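Local coordinates for protein adenylate kinase (Schistosoma mansoni, PDB 3UMF) that probably catalyses the reversible transfer of a phosphoryl group between adenine nucleotides, interconverting ATP plus AMP with two ADP, at residues A[88-93]-A[119-124]. Sequence-based numbering, arbitrary orientation.
Sequences VPLEVV and ELDQGI
In the P-loop nucleoside-kinase core of adenylate kinase, built on a five-stranded parallel sheet of strand order 2-3-1-4-5, helix 90-104 and helix 120-129, which follows strand 110-114, meet at their first turns, where Leu-90 reaches over to Gln-122 and Asp-121. The CA atoms of Leu-90 and Gln-122 lie 7.1 Å apart. Pro-89 is the N-cap of the first helix; the N-H of an N-cap residue is not used in the i to i-4 helix bonds, so proline costs none there. Leu-90 comes directly after it and points at the other helix; chi1 of 171° swings CG away from the backbone N, so that the methyls reach the neighbouring helix, and its side chain crosses that of Gln-122 at a slant. One methyl, CD1, rests on the aliphatic part of Gln-122, 3.7 Å from CG. The other, CD2, sits against the backbone, 3.9 Å from Gln-122 CA and 4.0 Å from Asp-121 O. Glutamine suits this place because its two methylenes offer leucine a greasy flank while the amide goes elsewhere. With chi1 at -59°, CG lies beside the backbone N and the chain heads for the helix start; its extended remainder carries OE1 there to accept a hydrogen bond from Arg-118 N and a weak one from Glu-119 N. The side chains of Leu-90 and Gln-122 both touch Tyr-116 as well, so the loop ahead of helix 120-129 shares in this small, partly exposed contact. Asp-121 stands at its margin, with CG of the carboxylate 4.4 Å from Leu-90 CD2.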
loop_
_atom_site.group_PDB
_atom_site.type_symbol
_atom_site.label_atom_id
_atom_site.label_comp_id
_atom_site.label_asym_id
_atom_site.label_seq_id
_atom_site.Cartn_x
_atom_site.Cartn_y
_atom_site.Cartn_z
ATOM N N VAL A 88 -6.966 -15.525 2.156
ATOM C CA VAL A 88 -6.085 -15.500 3.314
ATOM C C VAL A 88 -6.649 -14.522 4.338
ATOM O O VAL A 88 -6.898 -13.360 4.014
ATOM C CB VAL A 88 -4.660 -15.081 2.921
ATOM C CG1 VAL A 88 -3.728 -15.178 4.123
ATOM C CG2 VAL A 88 -4.154 -15.954 1.782
ATOM N N PRO A 89 -6.875 -14.994 5.577
ATOM C CA PRO A 89 -7.450 -14.132 6.616
ATOM C C PRO A 89 -6.586 -12.903 6.893
ATOM O O PRO A 89 -5.362 -12.968 6.751
ATOM C CB PRO A 89 -7.478 -15.042 7.849
ATOM C CG PRO A 89 -7.531 -16.422 7.295
ATOM C CD PRO A 89 -6.699 -16.380 6.045
ATOM N N LEU A 90 -7.224 -11.801 7.271
ATOM C CA LEU A 90 -6.515 -10.560 7.574
ATOM C C LEU A 90 -5.535 -10.753 8.729
ATOM O O LEU A 90 -4.452 -10.168 8.739
ATOM C CB LEU A 90 -7.518 -9.450 7.900
ATOM C CG LEU A 90 -6.987 -8.128 8.460
ATOM C CD1 LEU A 90 -6.031 -7.460 7.482
ATOM C CD2 LEU A 90 -8.142 -7.200 8.799
ATOM N N GLU A 91 -5.920 -11.590 9.689
ATOM C CA GLU A 91 -5.097 -11.878 10.858
ATOM C C GLU A 91 -3.730 -12.450 10.473
ATOM O O GLU A 91 -2.720 -12.150 11.113
ATOM C CB GLU A 91 -5.824 -12.841 11.804
ATOM C CG GLU A 91 -7.001 -12.228 12.558
ATOM C CD GLU A 91 -8.202 -11.946 11.669
ATOM O OE1 GLU A 91 -8.353 -12.623 10.628
ATOM O OE2 GLU A 91 -8.994 -11.040 12.006
ATOM N N VAL A 92 -3.702 -13.275 9.428
ATOM C CA VAL A 92 -2.455 -13.869 8.952
ATOM C C VAL A 92 -1.519 -12.811 8.365
ATOM O O VAL A 92 -0.331 -12.776 8.688
ATOM C CB VAL A 92 -2.711 -14.968 7.900
ATOM C CG1 VAL A 92 -1.395 -15.508 7.366
ATOM C CG2 VAL A 92 -3.551 -16.091 8.494
ATOM N N VAL A 93 -2.061 -11.954 7.505
ATOM C CA VAL A 93 -1.286 -10.879 6.898
ATOM C C VAL A 93 -0.780 -9.915 7.967
ATOM O O VAL A 93 0.370 -9.474 7.931
ATOM C CB VAL A 93 -2.132 -10.095 5.868
ATOM C CG1 VAL A 93 -1.395 -8.847 5.399
ATOM C CG2 VAL A 93 -2.491 -10.986 4.687
ATOM N N GLU A 119 -9.090 -1.794 2.680
ATOM C CA GLU A 119 -10.393 -1.697 3.332
ATOM C C GLU A 119 -10.258 -1.164 4.761
ATOM O O GLU A 119 -9.180 -1.226 5.357
ATOM C CB GLU A 119 -11.112 -3.051 3.310
ATOM C CG GLU A 119 -11.381 -3.582 1.902
ATOM C CD GLU A 119 -12.022 -4.958 1.887
ATOM O OE1 GLU A 119 -13.019 -5.161 2.611
ATOM O OE2 GLU A 119 -11.531 -5.832 1.141
ATOM N N LEU A 120 -11.356 -0.647 5.304
ATOM C CA LEU A 120 -11.334 0.033 6.596
ATOM C C LEU A 120 -10.916 -0.872 7.755
ATOM O O LEU A 120 -10.188 -0.439 8.652
ATOM C CB LEU A 120 -12.694 0.676 6.885
ATOM C CG LEU A 120 -12.753 1.606 8.098
ATOM C CD1 LEU A 120 -11.599 2.586 8.054
ATOM C CD2 LEU A 120 -14.080 2.347 8.141
ATOM N N ASP A 121 -11.374 -2.121 7.740
ATOM C CA ASP A 121 -11.042 -3.062 8.805
ATOM C C ASP A 121 -9.539 -3.316 8.870
ATOM O O ASP A 121 -8.972 -3.451 9.952
ATOM C CB ASP A 121 -11.817 -4.376 8.642
ATOM C CG ASP A 121 -11.606 -5.022 7.281
ATOM O OD1 ASP A 121 -10.950 -4.409 6.414
ATOM O OD2 ASP A 121 -12.111 -6.145 7.075
ATOM N N GLN A 122 -8.902 -3.361 7.703
ATOM C CA GLN A 122 -7.459 -3.569 7.615
ATOM C C GLN A 122 -6.687 -2.433 8.283
ATOM O O GLN A 122 -5.680 -2.665 8.953
ATOM C CB GLN A 122 -7.029 -3.704 6.149
ATOM C CG GLN A 122 -7.688 -4.852 5.400
ATOM C CD GLN A 122 -7.290 -4.894 3.936
ATOM O OE1 GLN A 122 -6.617 -3.991 3.439
ATOM N NE2 GLN A 122 -7.703 -5.946 3.239
ATOM N N GLY A 123 -7.169 -1.207 8.097
ATOM C CA GLY A 123 -6.510 -0.037 8.648
ATOM C C GLY A 123 -6.625 0.060 10.158
ATOM O O GLY A 123 -5.623 0.218 10.859
ATOM N N ILE A 124 -7.851 -0.037 10.659
ATOM C CA ILE A 124 -8.111 0.082 12.090
ATOM C C ILE A 124 -7.435 -1.032 12.894
ATOM O O ILE A 124 -6.790 -0.764 13.910
ATOM C CB ILE A 124 -9.631 0.117 12.383
ATOM C CG1 ILE A 124 -10.237 1.421 11.849
ATOM C CG2 ILE A 124 -9.899 -0.014 13.874
ATOM C CD1 ILE A 124 -11.748 1.418 11.792
#